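Long-range contacts in PUA domain-containing protein (PDB 1Q7H), which is of unknown function but, with its PUA domain, probably binds RNA and may act in translation initiation: residues A[19-29]-A[62-71]; A[83-94]-A[133-144]. All blocks are in the same frame, centred on the assembly; numbering follows the deposited sequence.

Contact 1 of 2, residues A[19-29]-A[62-71]; sequences MSRYGIDITGE and LLNYRNPSRN. Unlike the reference sequence in segment 19-29: Ser20 (reference Ala).
Ile24 reaches residues 62-71 with both of its branches. Ile24 CG2 lies anti to the backbone N and meets Leu62 CG at 3.7 Å as well as the carbonyl oxygen of Arg66, while Ile24 CG1 runs side by side with the Pro68 ring, 3.6 Å from Pro68 CB. At the end of the longer branch CD1 meets CD2 of Leu63. Leu62 is shared further: its CD1 touches CG2 of Ile26, the two side chains crossing at about a right angle, and its CD2 faces the selenium of Met19, a selenomethionine. Tyr22, the other large contributor, uses main chain and ring alike. Tyr22 O accepts from Ser69 N at 2.9 Å. The Tyr22 ring and Arg70 guanidinium planes are turned 8° apart while the side chains cross at a slant, with Tyr22 CD1 3.4 Å from Arg70 NH1. Helix 9-20 ends here in a Schellman motif: Gly23, at positive phi, is the C-prime residue, Ile24 N bonds to Met19 O and Gly23 N to Ser20 O. Through Ile24 this turn packs on Leu62 and Leu63 of helix 60-65 and on Pro68 in the loop that follows toward strand 72-75. The Tyr22 ring also makes an edge-to-face contact with Phe108 of strand 106-111. Arg70 NH1 donates to Arg21 O at 2.9 Å, from above the carbonyl plane and with a bent N-H...O angle of 134°; water 1 links the same nitrogen to Arg21 NH2. Replacing Arg70 with an alanine would probably leave Arg21 O without this donor and strip the Tyr22 ring of its guanidinium neighbour. At the far end, Tyr65 OH donates to Glu29 OE2 at 2.6 Å on the syn side of the carboxylate, whose plane stands 78° from the ring.

Contact 2 of 2, residues A[83-94]-A[133-144]; sequences ILNGSDLFAPGI and KRGKAARIIHFP
Phe143 lays one face of its ring over the backbone of Gly86, whose CA sits 3.6 Å from the ring centroid and 16° off the normal, a CH-pi contact. A side chain on Gly86 would collide with the ring; this glycine is the C-prime residue of the Schellman motif ending helix 80-83. Beyond it, strand 89-90 forms an outer edge of the PUA domain's sheet, antiparallel to 136-142. The pairing holds a classic beta bulge: two residues, Ala137 and Ala138, stand opposite the single Leu89, whose O accepts from Ala138 N at 3.2 Å and, more weakly, from Ala137 N, while Leu89 N donates to Ala138 O. Ala91 N then meets Gly135 O at 2.9 Å, almost straight (177°). Ile140 fits its CG1 against Ile83 CG2 at about a right angle, and its CD1 reaches Leu89 CB. Packing is tight where Ile94 CD1 meets Ala137 CB at 3.4 Å. The Lys136 chain passes the Phe90 ring, with Lys136 CB 4.0 Å from Phe90 CE1. Beyond a bend at chi3 (-66°), Lys136 NZ makes a salt bridge with Asp88 OD2 at 3.0 Å, approaching from above the carboxylate plane.

Contact 1 is complete in the sequence before contact 2 begins; the middle of the chain falls between them, and their centres are 21 Å apart. Nearest atoms remain about 6 Å from each other, so they do not touch directly. Strand 116-122 lies between them: Leu63 of contact 1 packs on Val119, which also makes backbone hydrogen bonds with Ile141 and His142 of contact 2. Contact 1 is built within the DUF1947 range and meets strand 106-111 through Tyr22 and Phe108, whereas contact 2 pairs an edge strand within the PUA domain. The bound zinc ion lies beside contact 2, about 3 Å from the side chain of Asn85.

Contact 1 of 2, residues A[19-29]-A[62-71]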
loop_
_atom_site.group_PDB
_atom_site.type_symbol
_atom_site.label_atom_id
_atom_site.label_comp_id
_atom_site.label_asym_id
_atom_site.label_seq_id
_atom_site.Cartn_x
_atom_site.Cartn_y
_atom_site.Cartn_z
HETATM N N MSE A 19 -7.616 8.067 1.657
HETATM C CA MSE A 19 -6.189 7.951 1.911
HETATM C C MSE A 19 -5.790 8.576 3.249
HETATM O O MSE A 19 -4.844 8.118 3.895
HETATM C CB MSE A 19 -5.410 8.594 0.768
HETATM C CG MSE A 19 -5.527 7.839 -0.547
HETATM SE SE MSE A 19 -4.902 5.987 -0.429
HETATM C CE MSE A 19 -6.601 5.101 -0.107
ATOM N N SER A 20 -6.507 9.617 3.667
ATOM C CA SER A 20 -6.224 10.284 4.939
ATOM C C SER A 20 -6.462 9.322 6.109
ATOM O O SER A 20 -5.966 9.529 7.211
ATOM C CB SER A 20 -7.103 11.533 5.103
ATOM O OG SER A 20 -6.730 12.283 6.259
ATOM N N ARG A 21 -7.223 8.264 5.864
ATOM C CA ARG A 21 -7.484 7.277 6.903
ATOM C C ARG A 21 -6.184 6.632 7.355
ATOM O O ARG A 21 -6.072 6.163 8.485
ATOM C CB ARG A 21 -8.405 6.178 6.378
ATOM C CG ARG A 21 -9.868 6.571 6.230
ATOM C CD ARG A 21 -10.653 5.373 5.733
ATOM N NE ARG A 21 -10.236 4.160 6.436
ATOM C CZ ARG A 21 -10.426 2.926 5.986
ATOM N NH1 ARG A 21 -11.036 2.727 4.824
ATOM N NH2 ARG A 21 -9.998 1.888 6.693
ATOM N N TYR A 22 -5.204 6.597 6.461
ATOM C CA TYR A 22 -3.920 5.984 6.768
ATOM C C TYR A 22 -2.845 7.034 6.947
ATOM O O TYR A 22 -1.655 6.717 6.974
ATOM C CB TYR A 22 -3.528 5.025 5.643
ATOM C CG TYR A 22 -4.512 3.904 5.477
ATOM C CD1 TYR A 22 -4.636 2.918 6.452
ATOM C CD2 TYR A 22 -5.342 3.834 4.355
ATOM C CE1 TYR A 22 -5.562 1.887 6.323
ATOM C CE2 TYR A 22 -6.272 2.804 4.215
ATOM C CZ TYR A 22 -6.377 1.833 5.205
ATOM O OH TYR A 22 -7.289 0.805 5.080
ATOM N N GLY A 23 -3.272 8.287 7.064
ATOM C CA GLY A 23 -2.329 9.375 7.231
ATOM C C GLY A 23 -1.610 9.748 5.943
ATOM O O GLY A 23 -0.611 10.459 5.984
ATOM N N ILE A 24 -2.104 9.259 4.805
ATOM C CA ILE A 24 -1.502 9.578 3.506
ATOM C C ILE A 24 -2.208 10.861 3.070
ATOM O O ILE A 24 -3.399 10.858 2.746
ATOM C CB ILE A 24 -1.740 8.421 2.482
ATOM C CG1 ILE A 24 -1.084 7.136 3.007
ATOM C CG2 ILE A 24 -1.154 8.787 1.112
ATOM C CD1 ILE A 24 -1.313 5.891 2.180
ATOM N N ASP A 25 -1.468 11.960 3.075
ATOM C CA ASP A 25 -2.022 13.273 2.757
ATOM C C ASP A 25 -1.892 13.762 1.318
ATOM O O ASP A 25 -0.820 14.202 0.905
ATOM C CB ASP A 25 -1.384 14.309 3.695
ATOM C CG ASP A 25 -1.983 15.696 3.543
ATOM O OD1 ASP A 25 -2.742 15.942 2.579
ATOM O OD2 ASP A 25 -1.680 16.552 4.394
ATOM N N ILE A 26 -2.988 13.700 0.562
ATOM C CA ILE A 26 -2.998 14.188 -0.817
ATOM C C ILE A 26 -4.117 15.208 -0.986
ATOM O O ILE A 26 -4.567 15.474 -2.093
ATOM C CB ILE A 26 -3.212 13.059 -1.850
ATOM C CG1 ILE A 26 -4.417 12.208 -1.452
ATOM C CG2 ILE A 26 -1.951 12.210 -1.974
ATOM C CD1 ILE A 26 -4.783 11.162 -2.488
ATOM N N THR A 27 -4.571 15.770 0.124
ATOM C CA THR A 27 -5.637 16.764 0.086
ATOM C C THR A 27 -5.256 17.877 -0.878
ATOM O O THR A 27 -4.137 18.381 -0.832
ATOM C CB THR A 27 -5.869 17.366 1.481
ATOM O OG1 THR A 27 -6.448 16.372 2.332
ATOM C CG2 THR A 27 -6.793 18.569 1.405
ATOM N N GLY A 28 -6.177 18.241 -1.765
ATOM C CA GLY A 28 -5.899 19.299 -2.722
ATOM C C GLY A 28 -5.284 18.858 -4.040
ATOM O O GLY A 28 -5.227 19.642 -4.985
ATOM N N GLU A 29 -4.817 17.617 -4.121
ATOM C CA GLU A 29 -4.216 17.123 -5.361
ATOM C C GLU A 29 -5.305 16.763 -6.377
ATOM O O GLU A 29 -6.263 16.061 -6.048
ATOM C CB GLU A 29 -3.369 15.886 -5.067
ATOM C CG GLU A 29 -2.345 16.083 -3.954
ATOM C CD GLU A 29 -0.941 16.360 -4.471
ATOM O OE1 GLU A 29 -0.763 16.508 -5.701
ATOM O OE2 GLU A 29 -0.010 16.430 -3.633
ATOM N N LEU A 62 2.657 6.257 -4.421
ATOM C CA LEU A 62 2.023 7.167 -3.479
ATOM C C LEU A 62 2.639 6.970 -2.091
ATOM O O LEU A 62 2.902 7.935 -1.385
ATOM C CB LEU A 62 0.510 6.942 -3.414
ATOM C CG LEU A 62 -0.213 7.801 -2.365
ATOM C CD1 LEU A 62 0.088 9.287 -2.613
ATOM C CD2 LEU A 62 -1.708 7.562 -2.435
ATOM N N LEU A 63 2.878 5.723 -1.704
ATOM C CA LEU A 63 3.464 5.462 -0.397
ATOM C C LEU A 63 4.799 6.194 -0.224
ATOM O O LEU A 63 5.142 6.641 0.874
ATOM C CB LEU A 63 3.673 3.961 -0.195
ATOM C CG LEU A 63 2.432 3.080 -0.012
ATOM C CD1 LEU A 63 2.883 1.655 0.249
ATOM C CD2 LEU A 63 1.589 3.569 1.148
ATOM N N ASN A 64 5.542 6.334 -1.313
ATOM C CA ASN A 64 6.838 6.987 -1.241
ATOM C C ASN A 64 6.767 8.484 -1.464
ATOM O O ASN A 64 7.695 9.204 -1.119
ATOM C CB ASN A 64 7.807 6.329 -2.222
ATOM C CG ASN A 64 8.235 4.946 -1.758
ATOM O OD1 ASN A 64 8.002 3.928 -2.433
ATOM N ND2 ASN A 64 8.858 4.901 -0.591
ATOM N N TYR A 65 5.653 8.952 -2.022
ATOM C CA TYR A 65 5.451 10.374 -2.263
ATOM C C TYR A 65 4.857 11.021 -1.003
ATOM O O TYR A 65 5.230 12.125 -0.620
ATOM C CB TYR A 65 4.511 10.560 -3.459
ATOM C CG TYR A 65 3.959 11.958 -3.622
ATOM C CD1 TYR A 65 4.806 13.068 -3.619
ATOM C CD2 TYR A 65 2.593 12.171 -3.814
ATOM C CE1 TYR A 65 4.310 14.355 -3.804
ATOM C CE2 TYR A 65 2.086 13.459 -4.008
ATOM C CZ TYR A 65 2.949 14.545 -4.002
ATOM O OH TYR A 65 2.462 15.823 -4.191
ATOM N N ARG A 66 3.928 10.320 -0.362
ATOM C CA ARG A 66 3.274 10.815 0.850
ATOM C C ARG A 66 3.146 9.647 1.821
ATOM O O ARG A 66 2.159 8.907 1.779
ATOM C CB ARG A 66 1.883 11.361 0.501
ATOM C CG ARG A 66 1.905 12.670 -0.258
ATOM C CD ARG A 66 2.274 13.804 0.666
ATOM N NE ARG A 66 2.435 15.076 -0.027
ATOM C CZ ARG A 66 3.599 15.565 -0.438
ATOM N NH1 ARG A 66 4.726 14.888 -0.234
ATOM N NH2 ARG A 66 3.639 16.753 -1.028
ATOM N N ASN A 67 4.146 9.478 2.687
ATOM C CA ASN A 67 4.159 8.365 3.632
ATOM C C ASN A 67 2.918 8.244 4.501
ATOM O O ASN A 67 2.328 9.240 4.894
ATOM C CB ASN A 67 5.353 8.458 4.598
ATOM C CG ASN A 67 6.707 8.405 3.902
ATOM O OD1 ASN A 67 6.845 7.937 2.773
ATOM N ND2 ASN A 67 7.722 8.866 4.603
ATOM N N PRO A 68 2.485 7.009 4.782
ATOM C CA PRO A 68 1.315 6.833 5.639
ATOM C C PRO A 68 1.866 7.053 7.053
ATOM O O PRO A 68 3.084 7.009 7.254
ATOM C CB PRO A 68 0.933 5.367 5.402
ATOM C CG PRO A 68 2.248 4.729 5.120
ATOM C CD PRO A 68 2.849 5.731 4.147
ATOM N N SER A 69 0.992 7.275 8.026
ATOM C CA SER A 69 1.443 7.489 9.398
ATOM C C SER A 69 1.061 6.335 10.311
ATOM O O SER A 69 1.361 6.356 11.497
ATOM C CB SER A 69 0.870 8.791 9.957
ATOM O OG SER A 69 -0.545 8.757 9.966
ATOM N N ARG A 70 0.382 5.333 9.766
ATOM C CA ARG A 70 0.001 4.176 10.566
ATOM C C ARG A 70 0.053 2.917 9.726
ATOM O O ARG A 70 0.150 2.983 8.502
ATOM C CB ARG A 70 -1.410 4.358 11.158
ATOM C CG ARG A 70 -2.497 4.708 10.137
ATOM C CD ARG A 70 -3.808 5.119 10.824
ATOM N NE ARG A 70 -4.509 3.985 11.425
ATOM C CZ ARG A 70 -5.447 3.254 10.818
ATOM N NH1 ARG A 70 -5.821 3.528 9.574
ATOM N NH2 ARG A 70 -6.011 2.239 11.459
ATOM N N ASN A 71 0.018 1.778 10.410
ATOM C CA ASN A 71 0.025 0.460 9.794
ATOM C C ASN A 71 1.276 0.161 9.004
ATOM O O ASN A 71 1.228 -0.545 8.008
ATOM C CB ASN A 71 -1.207 0.295 8.907
ATOM C CG ASN A 71 -2.499 0.327 9.706
ATOM O OD1 ASN A 71 -2.497 0.683 10.883
ATOM N ND2 ASN A 71 -3.605 -0.035 9.070
HETATM O O HOH W 1 -8.473 1.921 9.143
HETATM O O HOH W 2 1.234 11.738 4.007
HETATM O O HOH W 3 0.260 16.441 -1.048
HETATM O O HOH W 4 1.561 19.186 -2.164
#

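Contact 2 of 2, residues A[83-94]-A[133-144]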
loop_
_atom_site.group_PDB
_atom_site.type_symbol
_atom_site.label_atom_id
_atom_site.label_comp_id
_atom_site.label_asym_id
_atom_site.label_seq_id
_atom_site.Cartn_x
_atom_site.Cartn_y
_atom_site.Cartn_z
ATOM N N ILE A 83 9.579 -9.716 -1.311
ATOM C CA ILE A 83 8.391 -8.906 -1.125
ATOM C C ILE A 83 8.231 -8.097 -2.417
ATOM O O ILE A 83 7.125 -7.904 -2.900
ATOM C CB ILE A 83 8.541 -7.958 0.083
ATOM C CG1 ILE A 83 8.566 -8.773 1.387
ATOM C CG2 ILE A 83 7.423 -6.933 0.088
ATOM C CD1 ILE A 83 7.354 -9.676 1.597
ATOM N N LEU A 84 9.348 -7.649 -2.989
ATOM C CA LEU A 84 9.298 -6.883 -4.229
ATOM C C LEU A 84 8.686 -7.695 -5.361
ATOM O O LEU A 84 8.231 -7.130 -6.355
ATOM C CB LEU A 84 10.694 -6.396 -4.628
ATOM C CG LEU A 84 11.103 -5.145 -3.846
ATOM C CD1 LEU A 84 12.587 -4.855 -4.028
ATOM C CD2 LEU A 84 10.259 -3.968 -4.331
ATOM N N ASN A 85 8.668 -9.016 -5.194
ATOM C CA ASN A 85 8.095 -9.915 -6.185
ATOM C C ASN A 85 6.714 -10.432 -5.796
ATOM O O ASN A 85 6.187 -11.325 -6.448
ATOM C CB ASN A 85 9.029 -11.100 -6.441
ATOM C CG ASN A 85 10.288 -10.692 -7.175
ATOM O OD1 ASN A 85 10.251 -9.832 -8.051
ATOM N ND2 ASN A 85 11.404 -11.315 -6.834
ATOM N N GLY A 86 6.132 -9.883 -4.729
ATOM C CA GLY A 86 4.801 -10.301 -4.320
ATOM C C GLY A 86 4.686 -11.478 -3.359
ATOM O O GLY A 86 3.596 -11.961 -3.092
ATOM N N SER A 87 5.805 -11.950 -2.840
ATOM C CA SER A 87 5.790 -13.048 -1.887
ATOM C C SER A 87 5.026 -12.650 -0.632
ATOM O O SER A 87 4.971 -11.468 -0.293
ATOM C CB SER A 87 7.216 -13.384 -1.480
ATOM O OG SER A 87 7.213 -14.089 -0.266
ATOM N N ASP A 88 4.434 -13.627 0.056
ATOM C CA ASP A 88 3.745 -13.341 1.309
ATOM C C ASP A 88 4.846 -12.871 2.262
ATOM O O ASP A 88 6.028 -13.133 2.036
ATOM C CB ASP A 88 3.106 -14.596 1.922
ATOM C CG ASP A 88 1.932 -15.133 1.118
ATOM O OD1 ASP A 88 1.087 -14.340 0.641
ATOM O OD2 ASP A 88 1.843 -16.373 0.991
ATOM N N LEU A 89 4.459 -12.199 3.337
ATOM C CA LEU A 89 5.421 -11.708 4.309
ATOM C C LEU A 89 5.390 -12.584 5.557
ATOM O O LEU A 89 4.347 -12.729 6.194
ATOM C CB LEU A 89 5.093 -10.253 4.677
ATOM C CG LEU A 89 5.864 -9.624 5.841
ATOM C CD1 LEU A 89 7.354 -9.679 5.565
ATOM C CD2 LEU A 89 5.389 -8.189 6.051
ATOM N N PHE A 90 6.535 -13.157 5.905
ATOM C CA PHE A 90 6.633 -14.025 7.069
ATOM C C PHE A 90 7.262 -13.303 8.253
ATOM O O PHE A 90 8.183 -12.510 8.091
ATOM C CB PHE A 90 7.405 -15.283 6.682
ATOM C CG PHE A 90 6.681 -16.120 5.658
ATOM C CD1 PHE A 90 5.671 -16.988 6.047
ATOM C CD2 PHE A 90 6.927 -15.952 4.301
ATOM C CE1 PHE A 90 4.908 -17.676 5.098
ATOM C CE2 PHE A 90 6.167 -16.634 3.343
ATOM C CZ PHE A 90 5.155 -17.496 3.748
ATOM N N ALA A 91 6.746 -13.586 9.445
ATOM C CA ALA A 91 7.191 -12.938 10.674
ATOM C C ALA A 91 8.694 -12.814 10.925
ATOM O O ALA A 91 9.152 -11.782 11.411
ATOM C CB ALA A 91 6.520 -13.605 11.874
ATOM N N PRO A 92 9.481 -13.856 10.606
ATOM C CA PRO A 92 10.931 -13.805 10.824
ATOM C C PRO A 92 11.621 -12.648 10.111
ATOM O O PRO A 92 12.705 -12.215 10.510
ATOM C CB PRO A 92 11.413 -15.149 10.287
ATOM C CG PRO A 92 10.235 -16.031 10.460
ATOM C CD PRO A 92 9.095 -15.154 10.030
ATOM N N GLY A 93 11.009 -12.151 9.045
ATOM C CA GLY A 93 11.623 -11.057 8.310
ATOM C C GLY A 93 11.153 -9.680 8.733
ATOM O O GLY A 93 11.532 -8.675 8.126
ATOM N N ILE A 94 10.328 -9.616 9.771
ATOM C CA ILE A 94 9.830 -8.331 10.242
ATOM C C ILE A 94 10.718 -7.736 11.332
ATOM O O ILE A 94 10.996 -8.373 12.345
ATOM C CB ILE A 94 8.377 -8.454 10.755
ATOM C CG1 ILE A 94 7.440 -8.704 9.566
ATOM C CG2 ILE A 94 7.970 -7.188 11.512
ATOM C CD1 ILE A 94 5.986 -8.885 9.949
ATOM N N LYS A 133 7.472 -14.257 16.358
ATOM C CA LYS A 133 8.351 -14.076 15.201
ATOM C C LYS A 133 8.262 -15.285 14.284
ATOM O O LYS A 133 9.263 -15.737 13.728
ATOM C CB LYS A 133 9.811 -13.861 15.625
ATOM C CG LYS A 133 10.168 -12.424 15.976
ATOM C CD LYS A 133 9.784 -11.477 14.839
ATOM C CE LYS A 133 10.818 -10.379 14.650
ATOM N NZ LYS A 133 11.004 -9.562 15.875
ATOM N N ARG A 134 7.058 -15.823 14.141
ATOM C CA ARG A 134 6.851 -16.959 13.255
ATOM C C ARG A 134 5.440 -16.933 12.698
ATOM O O ARG A 134 4.518 -16.430 13.342
ATOM C CB ARG A 134 7.095 -18.290 13.978
ATOM C CG ARG A 134 6.039 -18.680 14.998
ATOM C CD ARG A 134 6.046 -20.195 15.224
ATOM N NE ARG A 134 5.496 -20.595 16.522
ATOM C CZ ARG A 134 4.341 -20.163 17.020
ATOM N NH1 ARG A 134 3.594 -19.307 16.338
ATOM N NH2 ARG A 134 3.925 -20.593 18.200
ATOM N N GLY A 135 5.282 -17.463 11.489
ATOM C CA GLY A 135 3.975 -17.499 10.858
ATOM C C GLY A 135 3.861 -16.487 9.739
ATOM O O GLY A 135 4.728 -15.635 9.580
ATOM N N LYS A 136 2.798 -16.590 8.949
ATOM C CA LYS A 136 2.572 -15.657 7.857
ATOM C C LYS A 136 1.980 -14.386 8.448
ATOM O O LYS A 136 0.843 -14.377 8.915
ATOM C CB LYS A 136 1.599 -16.252 6.838
ATOM C CG LYS A 136 1.340 -15.341 5.642
ATOM C CD LYS A 136 0.373 -15.958 4.650
ATOM C CE LYS A 136 0.963 -17.195 3.985
ATOM N NZ LYS A 136 0.058 -17.745 2.930
ATOM N N ALA A 137 2.756 -13.312 8.431
ATOM C CA ALA A 137 2.303 -12.036 8.981
ATOM C C ALA A 137 1.334 -11.294 8.057
ATOM O O ALA A 137 0.414 -10.619 8.523
ATOM C CB ALA A 137 3.510 -11.150 9.293
ATOM N N ALA A 138 1.529 -11.426 6.749
ATOM C CA ALA A 138 0.655 -10.740 5.801
ATOM C C ALA A 138 0.745 -11.296 4.399
ATOM O O ALA A 138 1.717 -11.960 4.042
ATOM C CB ALA A 138 1.012 -9.259 5.762
ATOM N N ARG A 139 -0.289 -11.040 3.610
ATOM C CA ARG A 139 -0.262 -11.435 2.214
ATOM C C ARG A 139 -0.064 -10.106 1.491
ATOM O O ARG A 139 -0.630 -9.094 1.906
ATOM C CB ARG A 139 -1.576 -12.090 1.786
ATOM C CG ARG A 139 -2.809 -11.204 1.838
ATOM C CD ARG A 139 -4.013 -11.924 1.202
ATOM N NE ARG A 139 -5.260 -11.171 1.356
ATOM C CZ ARG A 139 -5.923 -11.051 2.504
ATOM N NH1 ARG A 139 -5.467 -11.640 3.604
ATOM N NH2 ARG A 139 -7.028 -10.315 2.562
ATOM N N ILE A 140 0.757 -10.091 0.445
ATOM C CA ILE A 140 1.000 -8.853 -0.309
ATOM C C ILE A 140 -0.028 -8.681 -1.426
ATOM O O ILE A 140 -0.216 -9.581 -2.246
ATOM C CB ILE A 140 2.432 -8.827 -0.912
ATOM C CG1 ILE A 140 3.425 -8.194 0.070
ATOM C CG2 ILE A 140 2.458 -7.954 -2.157
ATOM C CD1 ILE A 140 3.106 -8.365 1.501
ATOM N N ILE A 141 -0.687 -7.526 -1.461
ATOM C CA ILE A 141 -1.708 -7.270 -2.475
ATOM C C ILE A 141 -1.277 -6.287 -3.566
ATOM O O ILE A 141 -1.971 -6.121 -4.573
ATOM C CB ILE A 141 -3.025 -6.773 -1.841
ATOM C CG1 ILE A 141 -2.789 -5.465 -1.085
ATOM C CG2 ILE A 141 -3.586 -7.838 -0.900
ATOM C CD1 ILE A 141 -4.058 -4.881 -0.496
ATOM N N HIS A 142 -0.146 -5.622 -3.360
ATOM C CA HIS A 142 0.379 -4.707 -4.365
ATOM C C HIS A 142 1.872 -4.553 -4.183
ATOM O O HIS A 142 2.357 -4.356 -3.068
ATOM C CB HIS A 142 -0.271 -3.320 -4.302
ATOM C CG HIS A 142 0.360 -2.333 -5.240
ATOM N ND1 HIS A 142 0.812 -1.096 -4.832
ATOM C CD2 HIS A 142 0.703 -2.445 -6.544
ATOM C CE1 HIS A 142 1.414 -0.492 -5.841
ATOM N NE2 HIS A 142 1.363 -1.291 -6.893
ATOM N N PHE A 143 2.600 -4.635 -5.289
ATOM C CA PHE A 143 4.047 -4.512 -5.256
ATOM C C PHE A 143 4.495 -3.960 -6.597
ATOM O O PHE A 143 3.727 -3.961 -7.554
ATOM C CB PHE A 143 4.680 -5.881 -4.967
ATOM C CG PHE A 143 4.279 -6.954 -5.937
ATOM C CD1 PHE A 143 5.088 -7.268 -7.025
ATOM C CD2 PHE A 143 3.083 -7.640 -5.773
ATOM C CE1 PHE A 143 4.709 -8.251 -7.936
ATOM C CE2 PHE A 143 2.695 -8.629 -6.689
ATOM C CZ PHE A 143 3.514 -8.929 -7.768
ATOM N N PRO A 144 5.750 -3.492 -6.694
ATOM C CA PRO A 144 6.220 -2.937 -7.965
ATOM C C PRO A 144 6.135 -3.898 -9.154
ATOM O O PRO A 144 6.477 -5.072 -9.046
ATOM C CB PRO A 144 7.660 -2.533 -7.656
ATOM C CG PRO A 144 7.644 -2.278 -6.161
ATOM C CD PRO A 144 6.818 -3.447 -5.680
HETATM O O HOH W 5 9.559 -5.732 -8.445
HETATM O O HOH W 6 1.343 -12.478 -0.932
HETATM O O HOH W 7 1.261 -11.269 -4.398
#